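Local coordinates for rRNA adenine N-6-methyltransferase (Saccharopolyspora erythraea, PDB 6NVM), which dimethylates a single adenine of 23S rRNA with S-adenosyl-L-methionine as methyl donor, lowering the affinity of ribosomes for macrolide, lincosamide and streptogramin B antibiotics, at residues G139-V150 and M164-R174. Numbering follows the deposited sequence.
Sequences GAIPYGITSAIV and MVTQLEFARKR
Gly139-Ala140 and Met164-Val165 run as parallel strands, joined by the hydrogen bonds Val165 N to Gly139 O (2.9 Å) and Ile141 N to Val165 O (3.1 Å). After Ile141 the paired backbones diverge, and side chains and two waters connect them. One water accepts from Gln167 N and also bonds Thr146 OG1. Thr146 CG2 sits over one face of the Phe170 ring in a CH-pi contact, 3.5 Å from the centroid. The methyl lies anti to the backbone N (chi1 of OG1 -47°), which directs it at the ring. Arg174 CG packs on the opposite face of that ring. Helix 146-155 is the crossover of a beta-alpha-beta unit between strands 135-140 and 159-167, in the Rossmann-like class I methyltransferase fold. Ala140, at the end of its strand, is a predicted S-adenosyl-L-methionine contact. Ser147 OG is in the plane of the Phe170 ring, at its edge, and 2.7 Å from Arg174 NH2. The second water donates to Ser147 O and accepts from Arg174 NH1. The Gln167 amide passes obliquely by the poorly ordered Tyr143 ring, NE2 3.5 Å from Tyr143 CD1, with the planes 22° apart.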
# COMPACT_ATOMS: atom_id res chain seq x y z
N GLY A 139 -9.38 -3.91 -2.58
CA GLY A 139 -9.69 -4.91 -1.58
C GLY A 139 -10.16 -4.33 -0.27
O GLY A 139 -9.70 -3.26 0.16
N ALA A 140 -11.08 -5.05 0.37
CA ALA A 140 -11.42 -4.86 1.77
C ALA A 140 -10.74 -5.99 2.53
O ALA A 140 -11.09 -7.16 2.35
CB ALA A 140 -12.93 -4.88 1.99
N ILE A 141 -9.77 -5.65 3.36
CA ILE A 141 -8.81 -6.62 3.88
C ILE A 141 -9.15 -6.92 5.33
O ILE A 141 -9.20 -5.99 6.15
CB ILE A 141 -7.37 -6.10 3.76
CG1 ILE A 141 -7.15 -5.48 2.37
CG2 ILE A 141 -6.40 -7.23 4.00
CD1 ILE A 141 -7.50 -6.40 1.21
N PRO A 142 -9.37 -8.19 5.70
CA PRO A 142 -9.47 -8.54 7.12
C PRO A 142 -8.20 -8.20 7.89
O PRO A 142 -7.10 -8.17 7.34
CB PRO A 142 -9.72 -10.05 7.10
CG PRO A 142 -10.27 -10.33 5.76
CD PRO A 142 -9.64 -9.34 4.83
N TYR A 143 -8.38 -7.98 9.20
CA TYR A 143 -7.30 -7.46 10.03
C TYR A 143 -6.05 -8.33 9.98
O TYR A 143 -4.92 -7.82 9.96
CB TYR A 143 -7.79 -7.31 11.47
CG TYR A 143 -6.72 -7.50 12.52
CD1 TYR A 143 -5.80 -6.51 12.80
CD2 TYR A 143 -6.65 -8.69 13.25
CE1 TYR A 143 -4.82 -6.68 13.77
CE2 TYR A 143 -5.68 -8.88 14.21
CZ TYR A 143 -4.77 -7.87 14.47
OH TYR A 143 -3.80 -8.05 15.43
N GLY A 144 -6.22 -9.65 9.96
CA GLY A 144 -5.10 -10.55 10.16
C GLY A 144 -4.19 -10.81 8.97
O GLY A 144 -3.18 -11.50 9.13
N ILE A 145 -4.52 -10.29 7.78
CA ILE A 145 -3.71 -10.55 6.60
C ILE A 145 -3.37 -9.26 5.86
O ILE A 145 -3.01 -9.29 4.68
CB ILE A 145 -4.42 -11.53 5.64
CG1 ILE A 145 -5.81 -11.01 5.27
CG2 ILE A 145 -4.52 -12.92 6.28
CD1 ILE A 145 -6.37 -11.60 3.98
N THR A 146 -3.48 -8.12 6.54
CA THR A 146 -3.29 -6.84 5.86
C THR A 146 -1.87 -6.70 5.34
O THR A 146 -1.65 -6.32 4.18
CB THR A 146 -3.65 -5.68 6.78
OG1 THR A 146 -4.90 -5.94 7.42
CG2 THR A 146 -3.78 -4.39 5.98
N SER A 147 -0.87 -7.01 6.17
CA SER A 147 0.50 -6.89 5.72
C SER A 147 0.79 -7.85 4.57
O SER A 147 1.57 -7.52 3.67
CB SER A 147 1.48 -7.14 6.87
OG SER A 147 1.59 -5.98 7.68
N ALA A 148 0.17 -9.03 4.57
CA ALA A 148 0.43 -9.98 3.50
C ALA A 148 -0.14 -9.49 2.17
O ALA A 148 0.47 -9.72 1.11
CB ALA A 148 -0.15 -11.35 3.87
N ILE A 149 -1.30 -8.84 2.20
CA ILE A 149 -1.89 -8.29 0.98
C ILE A 149 -1.02 -7.15 0.44
O ILE A 149 -0.77 -7.06 -0.76
CB ILE A 149 -3.34 -7.85 1.26
CG1 ILE A 149 -4.23 -9.06 1.52
CG2 ILE A 149 -3.89 -6.99 0.12
CD1 ILE A 149 -4.59 -9.87 0.28
N VAL A 150 -0.57 -6.26 1.33
CA VAL A 150 0.36 -5.21 0.91
C VAL A 150 1.59 -5.82 0.22
O VAL A 150 2.00 -5.36 -0.85
CB VAL A 150 0.75 -4.34 2.12
CG1 VAL A 150 1.87 -3.36 1.77
CG2 VAL A 150 -0.46 -3.59 2.63
N MET A 164 -7.11 -0.04 -0.84
CA MET A 164 -7.40 -0.98 0.22
C MET A 164 -8.15 -0.30 1.34
O MET A 164 -7.83 0.83 1.72
CB MET A 164 -6.12 -1.61 0.77
CG MET A 164 -5.45 -2.57 -0.18
SD MET A 164 -3.78 -2.99 0.34
CE MET A 164 -2.91 -1.48 -0.06
N VAL A 165 -9.15 -1.00 1.88
CA VAL A 165 -9.81 -0.63 3.12
C VAL A 165 -9.15 -1.45 4.21
O VAL A 165 -9.19 -2.69 4.17
CB VAL A 165 -11.32 -0.89 3.07
CG1 VAL A 165 -11.97 -0.51 4.39
CG2 VAL A 165 -11.94 -0.12 1.92
N THR A 166 -8.52 -0.78 5.17
CA THR A 166 -7.81 -1.43 6.27
C THR A 166 -8.25 -0.82 7.59
O THR A 166 -9.02 0.14 7.63
CB THR A 166 -6.29 -1.27 6.11
OG1 THR A 166 -5.91 0.09 6.36
CG2 THR A 166 -5.84 -1.67 4.71
N GLN A 167 -7.75 -1.37 8.69
CA GLN A 167 -7.92 -0.70 9.97
C GLN A 167 -7.26 0.67 9.91
O GLN A 167 -6.28 0.88 9.18
CB GLN A 167 -7.32 -1.53 11.10
CG GLN A 167 -8.13 -2.77 11.45
CD GLN A 167 -7.67 -3.43 12.74
OE1 GLN A 167 -6.62 -3.10 13.28
NE2 GLN A 167 -8.47 -4.36 13.24
N LEU A 168 -7.81 1.61 10.68
CA LEU A 168 -7.34 2.99 10.62
C LEU A 168 -5.87 3.10 11.01
O LEU A 168 -5.09 3.78 10.32
CB LEU A 168 -8.20 3.86 11.54
CG LEU A 168 -7.79 5.33 11.67
CD1 LEU A 168 -7.81 6.04 10.32
CD2 LEU A 168 -8.70 6.04 12.67
N GLU A 169 -5.47 2.47 12.11
CA GLU A 169 -4.10 2.66 12.59
C GLU A 169 -3.08 2.08 11.63
O GLU A 169 -2.01 2.65 11.42
CB GLU A 169 -3.95 2.06 13.99
CG GLU A 169 -4.49 2.94 15.10
CD GLU A 169 -3.82 4.31 15.14
OE1 GLU A 169 -2.65 4.41 14.71
OE2 GLU A 169 -4.47 5.28 15.57
N PHE A 170 -3.40 0.94 11.01
CA PHE A 170 -2.52 0.37 10.00
C PHE A 170 -2.28 1.37 8.87
O PHE A 170 -1.14 1.57 8.43
CB PHE A 170 -3.11 -0.93 9.46
CG PHE A 170 -2.28 -1.57 8.39
CD1 PHE A 170 -2.39 -1.17 7.06
CD2 PHE A 170 -1.38 -2.58 8.72
CE1 PHE A 170 -1.61 -1.76 6.08
CE2 PHE A 170 -0.61 -3.18 7.74
CZ PHE A 170 -0.72 -2.77 6.42
N ALA A 171 -3.36 1.99 8.38
CA ALA A 171 -3.24 2.91 7.26
C ALA A 171 -2.45 4.16 7.63
O ALA A 171 -1.69 4.69 6.82
CB ALA A 171 -4.63 3.29 6.74
N ARG A 172 -2.65 4.66 8.85
CA ARG A 172 -1.93 5.86 9.28
C ARG A 172 -0.43 5.61 9.35
O ARG A 172 0.37 6.43 8.90
CB ARG A 172 -2.46 6.33 10.63
CG ARG A 172 -3.84 6.97 10.58
CD ARG A 172 -4.12 7.72 11.87
NE ARG A 172 -5.46 8.31 11.90
CZ ARG A 172 -5.95 8.99 12.94
NH1 ARG A 172 -5.23 9.16 14.03
NH2 ARG A 172 -7.18 9.48 12.88
N LYS A 173 -0.02 4.47 9.91
CA LYS A 173 1.40 4.18 10.02
C LYS A 173 2.03 4.02 8.64
O LYS A 173 3.11 4.56 8.36
CB LYS A 173 1.63 2.92 10.86
CG LYS A 173 3.04 2.82 11.43
CD LYS A 173 3.32 1.46 12.07
CE LYS A 173 3.58 0.38 11.02
NZ LYS A 173 4.35 -0.76 11.58
N ARG A 174 1.37 3.27 7.75
CA ARG A 174 1.94 2.97 6.44
C ARG A 174 1.96 4.19 5.52
O ARG A 174 2.68 4.18 4.52
CB ARG A 174 1.16 1.83 5.77
CG ARG A 174 1.23 0.50 6.50
CD ARG A 174 2.66 -0.06 6.55
NE ARG A 174 2.72 -1.37 7.21
CZ ARG A 174 2.79 -2.54 6.58
NH1 ARG A 174 2.82 -2.61 5.25
NH2 ARG A 174 2.84 -3.66 7.28
O HOH W 1 -6.59 -3.92 8.35
O HOH W 2 3.53 -5.58 4.17